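Local atomic coordinates of 6-O-methylguanine DNA methyltransferase (Enterococcus faecalis, PDB entry 2B6C), a protein that is of unproven function but, as a member of the AlkD-like DNA alkylation repair family, probably takes part in the repair of alkylated DNA. Residues K42-E47 and I76-Q81; W51-L56 and Q84-E89. One frame throughout, in Å; residues are numbered along the deposited sequence.

Overall arrangement
Helix 34-48 comes first and gives residues 42-47 to interaction 1. The chain then turns into residues 51-56, the start of helix 53-65 and the first side of interaction 2. It comes back through helix 69-81, whose last turns, 76-81, close interaction 1, and residues 84-89, which run from just beyond that helix into the first turn of helix 88-94, close interaction 2. The two closures cross: interaction 1 encloses helix 53-65, and interaction 2 encloses helix 69-81. Their centres lie about 13 Å apart, and they touch: Leu44 and Leu78 both pack on Trp51, while Phe86 meets the backbone of Ala79. Together they join helices 34-48, 53-65, 69-81 and the start of 88-94.

Interaction 1. Residues K42-E47 and I76-Q81; sequences KQLLKE and IDLALQ
Leu45 of helix 34-48 reaches across to Asp77, Leu78 and Gln81 of helix 69-81, an apolar helix-helix packing in the all-helical AlkD-like fold. The two short axes come within 9.8 Å and cross at -44°. Along 76-81, Asp77 is met first: its CB lies 3.9 Å from Leu45 CD2, so the methylene does the packing, while its carboxylate turns to a salt bridge with Arg37, earlier on helix 34-48. That charge pair joins the same two helices beside the apolar patch. Next comes Leu78, the buried member. Its CD2 methyl meets Leu45 CD2 at 3.6 Å, the two side chains running obliquely to each other, and looks more loosely toward Leu44 CG at 4.5 Å. Trp51, Ile60 and Tyr63 also pack on Leu78, placing it between helix 34-48 and helix 53-65. One turn after Asp77, Gln81 lies across Leu45 at about a right angle, toward the exposed side. With its CG anti to the carbonyl carbon (chi1 -65°), Leu45 holds its fork over this face: CD2 goes to Leu78, and CD1 reaches Asp77 CB and, at 4.1 Å, Gln81 CG.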
loop_
_atom_site.group_PDB
_atom_site.type_symbol
_atom_site.label_atom_id
_atom_site.label_comp_id
_atom_site.label_asym_id
_atom_site.label_seq_id
_atom_site.Cartn_x
_atom_site.Cartn_y
_atom_site.Cartn_z
ATOM N N LYS B 42 4.044 12.440 8.866
ATOM C CA LYS B 42 3.761 12.020 7.506
ATOM C C LYS B 42 5.018 11.869 6.641
ATOM O O LYS B 42 5.192 10.826 6.018
ATOM C CB LYS B 42 2.729 12.929 6.820
ATOM C CG LYS B 42 2.180 12.352 5.503
ATOM C CD LYS B 42 1.399 13.413 4.709
ATOM C CE LYS B 42 1.753 13.383 3.203
ATOM N NZ LYS B 42 1.027 14.450 2.406
ATOM N N GLN B 43 5.899 12.869 6.637
ATOM C CA GLN B 43 7.061 12.781 5.773
ATOM C C GLN B 43 8.068 11.738 6.252
ATOM O O GLN B 43 8.655 11.061 5.434
ATOM C CB GLN B 43 7.718 14.144 5.503
ATOM C CG GLN B 43 6.835 15.156 4.733
ATOM C CD GLN B 43 6.135 14.592 3.488
ATOM O OE1 GLN B 43 4.903 14.536 3.430
ATOM N NE2 GLN B 43 6.917 14.178 2.496
ATOM N N LEU B 44 8.236 11.565 7.558
ATOM C CA LEU B 44 9.098 10.503 8.036
ATOM C C LEU B 44 8.545 9.138 7.623
ATOM O O LEU B 44 9.310 8.247 7.228
ATOM C CB LEU B 44 9.284 10.585 9.578
ATOM C CG LEU B 44 9.976 9.390 10.234
ATOM C CD1 LEU B 44 11.473 9.544 10.120
ATOM C CD2 LEU B 44 9.541 9.357 11.671
ATOM N N LEU B 45 7.223 8.962 7.722
ATOM C CA LEU B 45 6.621 7.690 7.360
ATOM C C LEU B 45 6.819 7.432 5.858
ATOM O O LEU B 45 7.078 6.305 5.456
ATOM C CB LEU B 45 5.140 7.618 7.777
ATOM C CG LEU B 45 4.924 7.663 9.308
ATOM C CD1 LEU B 45 3.432 7.688 9.639
ATOM C CD2 LEU B 45 5.578 6.502 10.034
ATOM N N LYS B 46 6.690 8.481 5.050
ATOM C CA LYS B 46 6.893 8.373 3.609
ATOM C C LYS B 46 8.315 7.911 3.266
ATOM O O LYS B 46 8.499 7.016 2.458
ATOM C CB LYS B 46 6.564 9.704 2.921
ATOM C CG LYS B 46 7.019 9.823 1.462
ATOM C CD LYS B 46 6.785 11.237 0.896
ATOM C CE LYS B 46 5.314 11.568 0.753
ATOM N NZ LYS B 46 5.075 12.732 -0.162
ATOM N N GLU B 47 9.333 8.523 3.872
ATOM C CA GLU B 47 10.706 8.166 3.512
ATOM C C GLU B 47 11.128 6.809 4.082
ATOM O O GLU B 47 12.042 6.191 3.565
ATOM C CB GLU B 47 11.714 9.298 3.833
ATOM C CG GLU B 47 12.594 9.113 5.068
ATOM C CD GLU B 47 13.876 9.946 5.027
ATOM O OE1 GLU B 47 13.943 10.895 4.211
ATOM O OE2 GLU B 47 14.817 9.655 5.810
ATOM N N ILE B 76 5.414 2.326 16.070
ATOM C CA ILE B 76 4.415 1.342 15.599
ATOM C C ILE B 76 3.862 1.758 14.227
ATOM O O ILE B 76 3.596 0.898 13.371
ATOM C CB ILE B 76 3.279 1.103 16.638
ATOM C CG1 ILE B 76 3.913 0.660 17.967
ATOM C CG2 ILE B 76 2.310 0.017 16.104
ATOM C CD1 ILE B 76 2.988 0.600 19.227
ATOM N N ASP B 77 3.731 3.073 13.997
ATOM C CA ASP B 77 3.340 3.584 12.666
ATOM C C ASP B 77 4.398 3.227 11.614
ATOM O O ASP B 77 4.061 2.912 10.494
ATOM C CB ASP B 77 3.109 5.115 12.667
ATOM C CG ASP B 77 1.732 5.509 13.170
ATOM O OD1 ASP B 77 0.827 4.632 13.303
ATOM O OD2 ASP B 77 1.550 6.716 13.448
ATOM N N LEU B 78 5.674 3.276 11.983
ATOM C CA LEU B 78 6.732 2.864 11.054
ATOM C C LEU B 78 6.585 1.400 10.621
ATOM O O LEU B 78 6.763 1.057 9.437
ATOM C CB LEU B 78 8.136 3.086 11.642
ATOM C CG LEU B 78 8.569 4.551 11.703
ATOM C CD1 LEU B 78 9.793 4.699 12.608
ATOM C CD2 LEU B 78 8.908 5.065 10.305
ATOM N N ALA B 79 6.251 0.560 11.587
ATOM C CA ALA B 79 6.025 -0.841 11.356
ATOM C C ALA B 79 4.748 -1.040 10.549
ATOM O O ALA B 79 4.734 -1.758 9.548
ATOM C CB ALA B 79 5.967 -1.602 12.710
ATOM N N LEU B 80 3.673 -0.388 10.968
ATOM C CA LEU B 80 2.401 -0.478 10.254
ATOM C C LEU B 80 2.494 -0.045 8.778
ATOM O O LEU B 80 1.947 -0.694 7.895
ATOM C CB LEU B 80 1.368 0.395 10.946
ATOM C CG LEU B 80 0.445 -0.291 11.923
ATOM C CD1 LEU B 80 -0.076 0.803 12.861
ATOM C CD2 LEU B 80 -0.690 -0.933 11.081
ATOM N N GLN B 81 3.161 1.079 8.532
ATOM C CA GLN B 81 3.352 1.599 7.167
ATOM C C GLN B 81 4.188 0.699 6.257
ATOM O O GLN B 81 4.045 0.747 5.044
ATOM C CB GLN B 81 3.992 2.999 7.211
ATOM C CG GLN B 81 3.072 4.111 7.729
ATOM C CD GLN B 81 1.605 3.996 7.290
ATOM O OE1 GLN B 81 0.749 3.488 8.036
ATOM N NE2 GLN B 81 1.308 4.481 6.095
#

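Interaction 2. Residues W51-L56 and Q84-E89; sequences WPKEKL and QRFSLE. With SO4 (sulfate ion), chain D.
Arg85 sends its guanidinium to the carbonyl of Trp51, just before helix 53-65, in a connection between helix ends of the AlkD-like fold. Arg85 NH2 gives the better bond, 2.7 Å to Trp51 O and nearly in line with the C=O, though the oxygen sits 19° out of the guanidinium plane; NH1 adds a weak one to the same oxygen. Arg85 NE donates to a water 3.0 Å away, in the guanidinium plane, and Leu56 CD2 lies over one face, 3.6 Å from Arg85 NH1. Lys53 runs past Arg85 in the opposite direction: three successive bends after chi1 curl its chain back, and Lys53 NZ binds Arg85 O at 2.6 Å from above the carbonyl plane. Glu90 supplies a salt bridge to the same ammonium, and also accepts from Ser87 N. Lys53 N, just after the N-cap Pro52, donates a hydrogen bond to sulfate O4 at 3.0 Å; this ion, probably from the crystallisation liquor, also binds Lys53 N of the second subunit. Leu56 CD2 further packs on Phe86 CZ at 3.9 Å. The contact thus joins the start of helix 53-65 to the link between helices 69-81 and 88-94, where Phe86 O accepts from Trp117 of helix 104-120.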
loop_
_atom_site.group_PDB
_atom_site.type_symbol
_atom_site.label_atom_id
_atom_site.label_comp_id
_atom_site.label_asym_id
_atom_site.label_seq_id
_atom_site.Cartn_x
_atom_site.Cartn_y
_atom_site.Cartn_z
ATOM N N TRP B 51 14.057 3.147 3.201
ATOM C CA TRP B 51 15.188 2.750 4.032
ATOM C C TRP B 51 15.526 1.283 3.832
ATOM O O TRP B 51 14.621 0.456 3.689
ATOM C CB TRP B 51 14.948 2.995 5.534
ATOM C CG TRP B 51 14.669 4.425 5.927
ATOM C CD1 TRP B 51 15.020 5.585 5.240
ATOM C CD2 TRP B 51 14.025 4.855 7.125
ATOM N NE1 TRP B 51 14.573 6.698 5.938
ATOM C CE2 TRP B 51 13.976 6.280 7.097
ATOM C CE3 TRP B 51 13.441 4.178 8.202
ATOM C CZ2 TRP B 51 13.370 7.024 8.112
ATOM C CZ3 TRP B 51 12.857 4.915 9.203
ATOM C CH2 TRP B 51 12.808 6.323 9.146
ATOM N N PRO B 52 16.840 0.959 3.850
ATOM C CA PRO B 52 17.248 -0.441 3.921
ATOM C C PRO B 52 16.579 -1.065 5.137
ATOM O O PRO B 52 16.272 -0.360 6.125
ATOM C CB PRO B 52 18.763 -0.365 4.079
ATOM C CG PRO B 52 19.132 1.020 3.435
ATOM C CD PRO B 52 17.990 1.894 3.830
ATOM N N LYS B 53 16.282 -2.355 5.042
ATOM C CA LYS B 53 15.622 -3.078 6.122
ATOM C C LYS B 53 16.310 -2.846 7.473
ATOM O O LYS B 53 15.642 -2.626 8.486
ATOM C CB LYS B 53 15.560 -4.582 5.804
ATOM C CG LYS B 53 14.783 -5.445 6.852
ATOM C CD LYS B 53 13.324 -4.960 7.104
ATOM C CE LYS B 53 12.416 -5.040 5.867
ATOM N NZ LYS B 53 12.264 -6.456 5.383
ATOM N N GLU B 54 17.636 -2.910 7.494
ATOM C CA GLU B 54 18.368 -2.765 8.758
ATOM C C GLU B 54 18.127 -1.383 9.375
ATOM O O GLU B 54 17.900 -1.270 10.584
ATOM C CB GLU B 54 19.870 -3.008 8.572
ATOM C CG GLU B 54 20.608 -3.261 9.909
ATOM C CD GLU B 54 22.135 -3.445 9.723
ATOM O OE1 GLU B 54 22.696 -2.963 8.702
ATOM O OE2 GLU B 54 22.793 -4.063 10.607
ATOM N N LYS B 55 18.162 -0.346 8.541
ATOM C CA LYS B 55 17.883 1.003 9.004
ATOM C C LYS B 55 16.462 1.086 9.574
ATOM O O LYS B 55 16.277 1.675 10.640
ATOM C CB LYS B 55 18.129 2.049 7.897
ATOM C CG LYS B 55 17.904 3.485 8.385
ATOM C CD LYS B 55 18.227 4.522 7.311
ATOM C CE LYS B 55 17.836 5.912 7.796
ATOM N NZ LYS B 55 18.217 6.945 6.784
ATOM N N LEU B 56 15.475 0.491 8.871
ATOM C CA LEU B 56 14.080 0.507 9.308
ATOM C C LEU B 56 13.914 -0.111 10.704
ATOM O O LEU B 56 13.258 0.476 11.564
ATOM C CB LEU B 56 13.143 -0.165 8.284
ATOM C CG LEU B 56 11.632 -0.266 8.632
ATOM C CD1 LEU B 56 10.976 1.101 8.979
ATOM C CD2 LEU B 56 10.875 -0.992 7.529
ATOM N N GLN B 84 4.072 -4.704 4.612
ATOM C CA GLN B 84 4.375 -5.544 3.457
ATOM C C GLN B 84 5.839 -5.956 3.316
ATOM O O GLN B 84 6.117 -6.985 2.705
ATOM C CB GLN B 84 3.932 -4.861 2.168
ATOM C CG GLN B 84 2.460 -4.759 2.072
ATOM C CD GLN B 84 2.006 -4.408 0.679
ATOM O OE1 GLN B 84 1.995 -3.236 0.283
ATOM N NE2 GLN B 84 1.601 -5.426 -0.071
ATOM N N ARG B 85 6.744 -5.155 3.877
ATOM C CA ARG B 85 8.186 -5.377 3.808
ATOM C C ARG B 85 8.720 -6.470 4.744
ATOM O O ARG B 85 9.852 -6.941 4.567
ATOM C CB ARG B 85 8.941 -4.062 4.082
ATOM C CG ARG B 85 8.662 -2.952 3.042
ATOM C CD ARG B 85 9.534 -1.717 3.340
ATOM N NE ARG B 85 10.944 -2.080 3.280
ATOM C CZ ARG B 85 11.967 -1.335 3.677
ATOM N NH1 ARG B 85 11.783 -0.117 4.182
ATOM N NH2 ARG B 85 13.193 -1.820 3.566
ATOM N N PHE B 86 7.917 -6.883 5.733
ATOM C CA PHE B 86 8.403 -7.870 6.695
ATOM C C PHE B 86 8.114 -9.313 6.308
ATOM O O PHE B 86 6.986 -9.655 5.965
ATOM C CB PHE B 86 7.875 -7.585 8.101
ATOM C CG PHE B 86 8.142 -6.202 8.555
ATOM C CD1 PHE B 86 9.460 -5.788 8.806
ATOM C CD2 PHE B 86 7.103 -5.301 8.718
ATOM C CE1 PHE B 86 9.727 -4.498 9.197
ATOM C CE2 PHE B 86 7.374 -3.969 9.120
ATOM C CZ PHE B 86 8.679 -3.596 9.360
ATOM N N SER B 87 9.144 -10.152 6.414
ATOM C CA SER B 87 8.995 -11.597 6.314
ATOM C C SER B 87 8.397 -12.146 7.607
ATOM O O SER B 87 8.294 -11.421 8.599
ATOM C CB SER B 87 10.361 -12.225 6.108
ATOM O OG SER B 87 11.168 -11.895 7.219
ATOM N N LEU B 88 8.009 -13.423 7.590
ATOM C CA LEU B 88 7.528 -14.090 8.785
ATOM C C LEU B 88 8.497 -13.930 9.942
ATOM O O LEU B 88 8.083 -13.626 11.042
ATOM C CB LEU B 88 7.270 -15.583 8.533
ATOM C CG LEU B 88 6.869 -16.463 9.748
ATOM C CD1 LEU B 88 5.594 -15.975 10.441
ATOM C CD2 LEU B 88 6.702 -17.903 9.271
ATOM N N GLU B 89 9.782 -14.153 9.684
ATOM C CA GLU B 89 10.799 -14.128 10.741
ATOM C C GLU B 89 10.928 -12.750 11.395
ATOM O O GLU B 89 11.131 -12.655 12.627
ATOM C CB GLU B 89 12.147 -14.664 10.220
ATOM C CG GLU B 89 12.244 -14.811 8.670
ATOM C CD GLU B 89 11.379 -15.933 8.078
ATOM O OE1 GLU B 89 10.763 -15.712 7.009
ATOM O OE2 GLU B 89 11.319 -17.041 8.677
HETATM S S SO4 D . 18.094 -3.289 1.483
HETATM O O1 SO4 D . 18.926 -2.079 1.429
HETATM O O2 SO4 D . 18.840 -4.358 0.835
HETATM O O3 SO4 D . 16.864 -2.953 0.767
HETATM O O4 SO4 D . 17.790 -3.787 2.826
HETATM O O HOH W 1 11.872 -4.805 2.343
#